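Local coordinates for protein endonuclease IV (Thermus thermophilus, PDB 3AAM) that cleaves DNA at apurinic or apyrimidinic sites during repair, generating a 3'-hydroxyl group and a 5'-terminal sugar phosphate, at residues A56-E59 against P65-I68; T29-F34 against E52-L57; V74-E79 against K85-L90. All coordinates share one frame; numbering follows the deposited sequence.

Contacts 1 and 2 belong to one beta-alpha-beta unit: both use helix 48-60, sharing A56 and L57, and their centres lie about 3 Å apart. Their strands are parallel neighbours, probably joined by hydrogen bonds from V67 N to F31 O (3.0 Å) and from I33 N to V67 O (2.9 Å). Contact 3 comes later in the chain, where the loop after strand 66-69 meets helix 82-100; its centre is about 26 Å from that of contact 1 and 25 Å from that of contact 2. All three lie away from the manganese site of H172, D217 and H219, although in contact 3 the V74 side chain is about 13 Å from the metal.

Contact 1 of 3, residues A56-E59 against P65-I68; sequences ALRE and PAVI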
loop_
_atom_site.group_PDB
_atom_site.type_symbol
_atom_site.label_atom_id
_atom_site.label_comp_id
_atom_site.label_asym_id
_atom_site.label_seq_id
_atom_site.Cartn_x
_atom_site.Cartn_y
_atom_site.Cartn_z
ATOM N N ALA A 56 19.509 -10.953 -3.057
ATOM C CA ALA A 56 19.934 -12.007 -3.974
ATOM C C ALA A 56 18.752 -12.828 -4.468
ATOM O O ALA A 56 18.650 -13.133 -5.657
ATOM C CB ALA A 56 20.956 -12.910 -3.295
ATOM N N LEU A 57 17.861 -13.193 -3.552
ATOM C CA LEU A 57 16.689 -13.973 -3.918
ATOM C C LEU A 57 15.778 -13.175 -4.844
ATOM O O LEU A 57 15.274 -13.703 -5.836
ATOM C CB LEU A 57 15.925 -14.404 -2.662
ATOM C CG LEU A 57 16.580 -15.509 -1.828
ATOM C CD1 LEU A 57 15.900 -15.602 -0.467
ATOM C CD2 LEU A 57 16.481 -16.840 -2.576
ATOM N N ARG A 58 15.575 -11.898 -4.531
ATOM C CA ARG A 58 14.719 -11.055 -5.356
ATOM C C ARG A 58 15.257 -10.902 -6.772
ATOM O O ARG A 58 14.540 -11.101 -7.750
ATOM C CB ARG A 58 14.565 -9.664 -4.734
ATOM C CG ARG A 58 13.334 -9.496 -3.870
ATOM C CD ARG A 58 12.593 -8.216 -4.235
ATOM N NE ARG A 58 13.413 -7.024 -4.041
ATOM C CZ ARG A 58 13.044 -5.793 -4.388
ATOM N NH1 ARG A 58 13.857 -4.771 -4.168
ATOM N NH2 ARG A 58 11.869 -5.583 -4.965
ATOM N N GLU A 59 16.529 -10.544 -6.876
ATOM C CA GLU A 59 17.155 -10.344 -8.173
ATOM C C GLU A 59 17.212 -11.607 -9.033
ATOM O O GLU A 59 17.120 -11.534 -10.259
ATOM C CB GLU A 59 18.555 -9.762 -7.962
ATOM C CG GLU A 59 18.516 -8.407 -7.256
ATOM C CD GLU A 59 19.852 -7.988 -6.675
ATOM O OE1 GLU A 59 19.909 -6.907 -6.050
ATOM O OE2 GLU A 59 20.840 -8.735 -6.837
ATOM N N PRO A 65 8.672 -6.098 -7.988
ATOM C CA PRO A 65 8.488 -4.863 -7.227
ATOM C C PRO A 65 8.005 -5.224 -5.835
ATOM O O PRO A 65 7.143 -6.098 -5.665
ATOM C CB PRO A 65 7.423 -4.123 -8.026
ATOM C CG PRO A 65 7.680 -4.573 -9.423
ATOM C CD PRO A 65 7.920 -6.051 -9.253
ATOM N N ALA A 66 8.559 -4.550 -4.836
ATOM C CA ALA A 66 8.189 -4.813 -3.459
ATOM C C ALA A 66 7.723 -3.545 -2.769
ATOM O O ALA A 66 8.138 -2.438 -3.120
ATOM C CB ALA A 66 9.369 -5.408 -2.712
ATOM N N VAL A 67 6.851 -3.716 -1.785
ATOM C CA VAL A 67 6.321 -2.599 -1.029
ATOM C C VAL A 67 6.346 -2.951 0.447
ATOM O O VAL A 67 6.018 -4.074 0.823
ATOM C CB VAL A 67 4.842 -2.309 -1.395
ATOM C CG1 VAL A 67 4.340 -1.113 -0.613
ATOM C CG2 VAL A 67 4.698 -2.077 -2.888
ATOM N N ILE A 68 6.750 -1.999 1.280
ATOM C CA ILE A 68 6.741 -2.213 2.717
ATOM C C ILE A 68 5.583 -1.383 3.260
ATOM O O ILE A 68 5.481 -0.188 2.980
ATOM C CB ILE A 68 8.072 -1.779 3.382
ATOM C CG1 ILE A 68 9.104 -2.898 3.209
ATOM C CG2 ILE A 68 7.849 -1.459 4.858
ATOM C CD1 ILE A 68 10.482 -2.586 3.764
#
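R58 is the arm that bridges helix and strand here, reaching out to A66 with P65 just beside it. The close part is small: NH2 of the guanidinium comes to 3.4 Å from the methyl carbon CB of A66, approaching obliquely to the plane of the group, while CZ stays 4.1 Å from that same CB. P65 takes part through its backbone, its carbonyl carbon C lying 4.0 Å from R58 NH2 at the guanidinium edge, near the plane. The backbones are well separated, with 9.0 Å between the CA atoms of R58 and P65. The arginine side chain spans that gap, bent at chi2 (-132°) and chi3 (-61°), and the bends bring NH2 round to A66.

NH2 also sits 3.5 Å from A66 N, but both are donors and the pair is no bond. What holds the group is the carbonyl oxygen of L64, which NH2 hydrogen-bonds, helped by a weak bond from NH1 to G101 O. These two backbone carbonyls, one just before the strand and one just past the end of helix 82-100, would probably suit a positive charge.

The rest is loose. The proline's CB points away from the helix, and its ring does not touch the helix segment; E59, exposed to solvent, takes no part. L57 leans instead on A17, V20 and E21 of helix 15-26. Only about 90 Å² is buried between the segments, and F31 fills in by touching both R58 and A66. This is the return half of a beta-alpha-beta crossover, from helix 48-60 into strand 66-69, the repeating element of a TIM barrel.

Contact 2 of 3, residues T29-F34 against E52-L57; sequences TAFQIF and EAFRAL
F54 gives up more surface than any other residue of this contact, pushing its ring from helix 48-60 toward F31 and I33 on strand 31-34. Its CG is anti to the backbone N (chi1 -178°), which carries the ring straight off the helix flank toward the sheet. The backbones stay far apart, with 12.1 Å between the CA atoms of I33 and F54, and the side chains do all the bridging.

F31 meets it coming from the opposite direction. Its chi1 of 71° sets CG between the backbone N and the carbonyl carbon, and from there the ring projects outward so that its far corner does the touching: F31 CZ lies 3.9 Å from F54 CZ and 4.1 Å from F54 CE1. Relative to the F31 ring, F54 CZ lies at the edge, near its plane; relative to the F54 ring, F31 CZ lies obliquely. The two ring planes are inclined at about 66°, so the contact is not a parallel stack.

I33 is the lighter partner. Its CD1 comes 4.4 Å from F54 CE1, a looser apolar touch, while its other branch, CG2, lies in the plane of the F31 ring at the edge, so the two strand side chains also touch each other.

Around this trio, V16 and V20 of helix 15-26 and V102 press on F54, A19 and I68 back I33, and A66 and L8 flank F31. Between F31 and I33, Q32 faces the other way and hydrogen-bonds E248. Strand 31-34 thus turns one side to helices 15-26 and 48-60, while its edges take backbone bonds from F6 and L8 and from P65 and V67.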
loop_
_atom_site.group_PDB
_atom_site.type_symbol
_atom_site.label_atom_id
_atom_site.label_comp_id
_atom_site.label_asym_id
_atom_site.label_seq_id
_atom_site.Cartn_x
_atom_site.Cartn_y
_atom_site.Cartn_z
ATOM N N THR A 29 3.720 -11.336 -9.230
ATOM C CA THR A 29 4.618 -10.471 -9.984
ATOM C C THR A 29 4.914 -9.184 -9.220
ATOM O O THR A 29 5.469 -8.227 -9.761
ATOM C CB THR A 29 4.077 -10.165 -11.402
ATOM O OG1 THR A 29 2.726 -9.702 -11.332
ATOM C CG2 THR A 29 4.128 -11.430 -12.260
ATOM N N ALA A 30 4.557 -9.198 -7.940
ATOM C CA ALA A 30 4.787 -8.090 -7.022
ATOM C C ALA A 30 4.379 -8.581 -5.644
ATOM O O ALA A 30 3.614 -9.537 -5.531
ATOM C CB ALA A 30 3.946 -6.881 -7.420
ATOM N N PHE A 31 4.898 -7.951 -4.595
ATOM C CA PHE A 31 4.517 -8.346 -3.244
ATOM C C PHE A 31 4.720 -7.234 -2.226
ATOM O O PHE A 31 5.395 -6.237 -2.490
ATOM C CB PHE A 31 5.248 -9.633 -2.809
ATOM C CG PHE A 31 6.716 -9.458 -2.539
ATOM C CD1 PHE A 31 7.175 -9.155 -1.258
ATOM C CD2 PHE A 31 7.645 -9.614 -3.560
ATOM C CE1 PHE A 31 8.545 -9.011 -1.003
ATOM C CE2 PHE A 31 9.009 -9.471 -3.314
ATOM C CZ PHE A 31 9.460 -9.170 -2.036
ATOM N N GLN A 32 4.106 -7.414 -1.065
ATOM C CA GLN A 32 4.168 -6.441 0.013
ATOM C C GLN A 32 4.433 -7.159 1.327
ATOM O O GLN A 32 3.981 -8.278 1.526
ATOM C CB GLN A 32 2.836 -5.688 0.075
ATOM C CG GLN A 32 2.700 -4.699 1.215
ATOM C CD GLN A 32 1.415 -3.903 1.123
ATOM O OE1 GLN A 32 1.307 -2.970 0.329
ATOM N NE2 GLN A 32 0.424 -4.284 1.923
ATOM N N ILE A 33 5.170 -6.498 2.214
ATOM C CA ILE A 33 5.499 -7.041 3.525
ATOM C C ILE A 33 5.540 -5.911 4.543
ATOM O O ILE A 33 5.473 -4.734 4.182
ATOM C CB ILE A 33 6.899 -7.685 3.540
ATOM C CG1 ILE A 33 7.941 -6.659 3.078
ATOM C CG2 ILE A 33 6.936 -8.920 2.646
ATOM C CD1 ILE A 33 9.387 -7.103 3.292
ATOM N N PHE A 34 5.627 -6.280 5.817
ATOM C CA PHE A 34 5.765 -5.304 6.891
ATOM C C PHE A 34 7.264 -5.337 7.164
ATOM O O PHE A 34 7.948 -6.257 6.714
ATOM C CB PHE A 34 5.030 -5.743 8.163
ATOM C CG PHE A 34 3.534 -5.639 8.085
ATOM C CD1 PHE A 34 2.918 -4.433 7.769
ATOM C CD2 PHE A 34 2.736 -6.744 8.370
ATOM C CE1 PHE A 34 1.527 -4.327 7.740
ATOM C CE2 PHE A 34 1.342 -6.650 8.344
ATOM C CZ PHE A 34 0.739 -5.438 8.027
ATOM N N GLU A 52 21.370 -9.464 2.422
ATOM C CA GLU A 52 21.993 -10.073 1.252
ATOM C C GLU A 52 21.101 -11.154 0.649
ATOM O O GLU A 52 20.966 -11.245 -0.569
ATOM C CB GLU A 52 23.351 -10.674 1.639
ATOM C CG GLU A 52 24.236 -11.140 0.478
ATOM C CD GLU A 52 23.794 -12.458 -0.141
ATOM O OE1 GLU A 52 23.425 -13.385 0.613
ATOM O OE2 GLU A 52 23.831 -12.575 -1.385
ATOM N N ALA A 53 20.496 -11.970 1.505
ATOM C CA ALA A 53 19.623 -13.042 1.042
ATOM C C ALA A 53 18.388 -12.489 0.336
ATOM O O ALA A 53 17.995 -12.980 -0.722
ATOM C CB ALA A 53 19.209 -13.921 2.216
ATOM N N PHE A 54 17.786 -11.462 0.923
ATOM C CA PHE A 54 16.597 -10.831 0.357
ATOM C C PHE A 54 16.896 -10.295 -1.041
ATOM O O PHE A 54 16.189 -10.599 -2.001
ATOM C CB PHE A 54 16.144 -9.681 1.259
ATOM C CG PHE A 54 14.895 -8.990 0.785
ATOM C CD1 PHE A 54 13.641 -9.470 1.141
ATOM C CD2 PHE A 54 14.976 -7.871 -0.032
ATOM C CE1 PHE A 54 12.483 -8.842 0.688
ATOM C CE2 PHE A 54 13.826 -7.237 -0.491
ATOM C CZ PHE A 54 12.577 -7.724 -0.130
ATOM N N ARG A 55 17.946 -9.491 -1.146
ATOM C CA ARG A 55 18.332 -8.918 -2.427
ATOM C C ARG A 55 18.701 -9.977 -3.460
ATOM O O ARG A 55 18.265 -9.910 -4.605
ATOM C CB ARG A 55 19.508 -7.952 -2.239
ATOM C CG ARG A 55 19.143 -6.638 -1.559
ATOM C CD ARG A 55 20.379 -5.774 -1.345
ATOM N NE ARG A 55 20.042 -4.439 -0.854
ATOM C CZ ARG A 55 19.982 -3.352 -1.618
ATOM N NH1 ARG A 55 19.664 -2.182 -1.083
ATOM N NH2 ARG A 55 20.249 -3.430 -2.915
ATOM N N ALA A 56 19.509 -10.953 -3.057
ATOM C CA ALA A 56 19.934 -12.007 -3.974
ATOM C C ALA A 56 18.752 -12.828 -4.468
ATOM O O ALA A 56 18.650 -13.133 -5.657
ATOM C CB ALA A 56 20.956 -12.910 -3.295
ATOM N N LEU A 57 17.861 -13.193 -3.552
ATOM C CA LEU A 57 16.689 -13.973 -3.918
ATOM C C LEU A 57 15.778 -13.175 -4.844
ATOM O O LEU A 57 15.274 -13.703 -5.836
ATOM C CB LEU A 57 15.925 -14.404 -2.662
ATOM C CG LEU A 57 16.580 -15.509 -1.828
ATOM C CD1 LEU A 57 15.900 -15.602 -0.467
ATOM C CD2 LEU A 57 16.481 -16.840 -2.576
#

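Contact 3 of 3, residues V74-E79 against K85-L90; sequences VNLGAE and KSVASL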
loop_
_atom_site.group_PDB
_atom_site.type_symbol
_atom_site.label_atom_id
_atom_site.label_comp_id
_atom_site.label_asym_id
_atom_site.label_seq_id
_atom_site.Cartn_x
_atom_site.Cartn_y
_atom_site.Cartn_z
ATOM N N VAL A 74 0.794 3.445 13.288
ATOM C CA VAL A 74 1.287 4.761 12.919
ATOM C C VAL A 74 0.164 5.765 12.692
ATOM O O VAL A 74 -0.735 5.537 11.884
ATOM C CB VAL A 74 2.156 4.684 11.644
ATOM C CG1 VAL A 74 2.641 6.073 11.258
ATOM C CG2 VAL A 74 3.338 3.763 11.885
ATOM N N ASN A 75 0.204 6.870 13.431
ATOM C CA ASN A 75 -0.789 7.926 13.273
ATOM C C ASN A 75 -0.067 9.265 13.185
ATOM O O ASN A 75 0.207 9.911 14.197
ATOM C CB ASN A 75 -1.778 7.948 14.440
ATOM C CG ASN A 75 -2.848 9.015 14.264
ATOM O OD1 ASN A 75 -2.880 9.715 13.250
ATOM N ND2 ASN A 75 -3.729 9.143 15.250
ATOM N N LEU A 76 0.238 9.674 11.960
ATOM C CA LEU A 76 0.945 10.923 11.723
ATOM C C LEU A 76 0.112 12.161 12.039
ATOM O O LEU A 76 0.621 13.277 11.979
ATOM C CB LEU A 76 1.415 10.980 10.268
ATOM C CG LEU A 76 2.307 9.816 9.822
ATOM C CD1 LEU A 76 2.522 9.911 8.317
ATOM C CD2 LEU A 76 3.636 9.840 10.572
ATOM N N GLY A 77 -1.157 11.961 12.387
ATOM C CA GLY A 77 -2.012 13.090 12.715
ATOM C C GLY A 77 -2.170 13.303 14.211
ATOM O O GLY A 77 -2.805 14.265 14.644
ATOM N N ALA A 78 -1.580 12.418 15.008
ATOM C CA ALA A 78 -1.685 12.514 16.459
ATOM C C ALA A 78 -1.088 13.800 17.007
ATOM O O ALA A 78 -0.030 14.244 16.565
ATOM C CB ALA A 78 -1.005 11.315 17.114
ATOM N N GLU A 79 -1.780 14.396 17.972
ATOM C CA GLU A 79 -1.303 15.615 18.611
ATOM C C GLU A 79 -0.398 15.245 19.785
ATOM O O GLU A 79 0.554 15.961 20.091
ATOM C CB GLU A 79 -2.481 16.456 19.112
ATOM C CG GLU A 79 -3.216 17.220 18.014
ATOM C CD GLU A 79 -2.322 18.222 17.300
ATOM O OE1 GLU A 79 -1.685 19.048 17.986
ATOM O OE2 GLU A 79 -2.256 18.190 16.052
ATOM N N LYS A 85 6.170 8.610 18.396
ATOM C CA LYS A 85 6.305 7.166 18.247
ATOM C C LYS A 85 6.020 6.764 16.800
ATOM O O LYS A 85 6.729 5.937 16.220
ATOM C CB LYS A 85 5.337 6.446 19.195
ATOM C CG LYS A 85 5.528 6.825 20.661
ATOM C CD LYS A 85 4.438 6.242 21.558
ATOM C CE LYS A 85 4.628 4.757 21.796
ATOM N NZ LYS A 85 4.591 3.973 20.540
ATOM N N SER A 86 4.992 7.376 16.220
ATOM C CA SER A 86 4.589 7.090 14.847
ATOM C C SER A 86 5.641 7.531 13.834
ATOM O O SER A 86 5.964 6.792 12.903
ATOM C CB SER A 86 3.255 7.776 14.544
ATOM O OG SER A 86 2.256 7.314 15.433
ATOM N N VAL A 87 6.167 8.739 14.015
ATOM C CA VAL A 87 7.192 9.265 13.120
ATOM C C VAL A 87 8.428 8.369 13.157
ATOM O O VAL A 87 8.983 8.017 12.116
ATOM C CB VAL A 87 7.584 10.712 13.513
ATOM C CG1 VAL A 87 8.837 11.144 12.765
ATOM C CG2 VAL A 87 6.432 11.663 13.189
ATOM N N ALA A 88 8.851 7.996 14.362
ATOM C CA ALA A 88 10.018 7.136 14.526
ATOM C C ALA A 88 9.787 5.758 13.909
ATOM O O ALA A 88 10.695 5.178 13.315
ATOM C CB ALA A 88 10.361 6.998 16.009
ATOM N N SER A 89 8.578 5.227 14.051
ATOM C CA SER A 89 8.279 3.912 13.492
ATOM C C SER A 89 8.314 3.948 11.968
ATOM O O SER A 89 8.835 3.027 11.330
ATOM C CB SER A 89 6.910 3.425 13.973
ATOM O OG SER A 89 6.598 2.156 13.422
ATOM N N LEU A 90 7.764 5.012 11.384
ATOM C CA LEU A 90 7.751 5.142 9.933
ATOM C C LEU A 90 9.171 5.340 9.412
ATOM O O LEU A 90 9.510 4.863 8.331
ATOM C CB LEU A 90 6.852 6.306 9.496
ATOM C CG LEU A 90 6.702 6.514 7.981
ATOM C CD1 LEU A 90 6.179 5.244 7.313
ATOM C CD2 LEU A 90 5.755 7.674 7.719
#
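S86 and N75 make the polar part of this contact. N75 N donates to S86 OG at 2.9 Å with an N-H...O angle of 176°, almost straight. The hydroxyl is gripped twice: chi1 of -59° places OG beside its own backbone N, where it also hydrogen-bonds L82 O one turn back in the helix. On the loop side, N75 OD1 accepts from G77 N (3.0 Å), closing an Asx turn within the type I turn from N75 to A78; the donor stands above the carbonyl plane, and OD1 takes a further bond from S111 N. A valine in place of S86 would probably leave the backbone N-H of N75 without its acceptor and free the loop to shift off the helix.

Van der Waals contacts flank these bonds. V74 lies against one face of the helix with both branches, CG1 at 3.8 Å from S86 CB and CG2 at 3.9 Å from S89 OG, a hydroxyl hydrogen-bonded to K36. L76 and L90 cross at about a right angle, CD1 of the first meeting CD2 of the second at 4.0 Å, while L76 CD2 touches V87 CG2 at 4.2 Å.

The loop after strand 66-69 is thereby fastened to the N-terminal half of helix 82-100. V74 and L90 continue onto strand 104-107, V87 and L90 onto helix 114-128, and V74 O is hydrogen-bonded by H108.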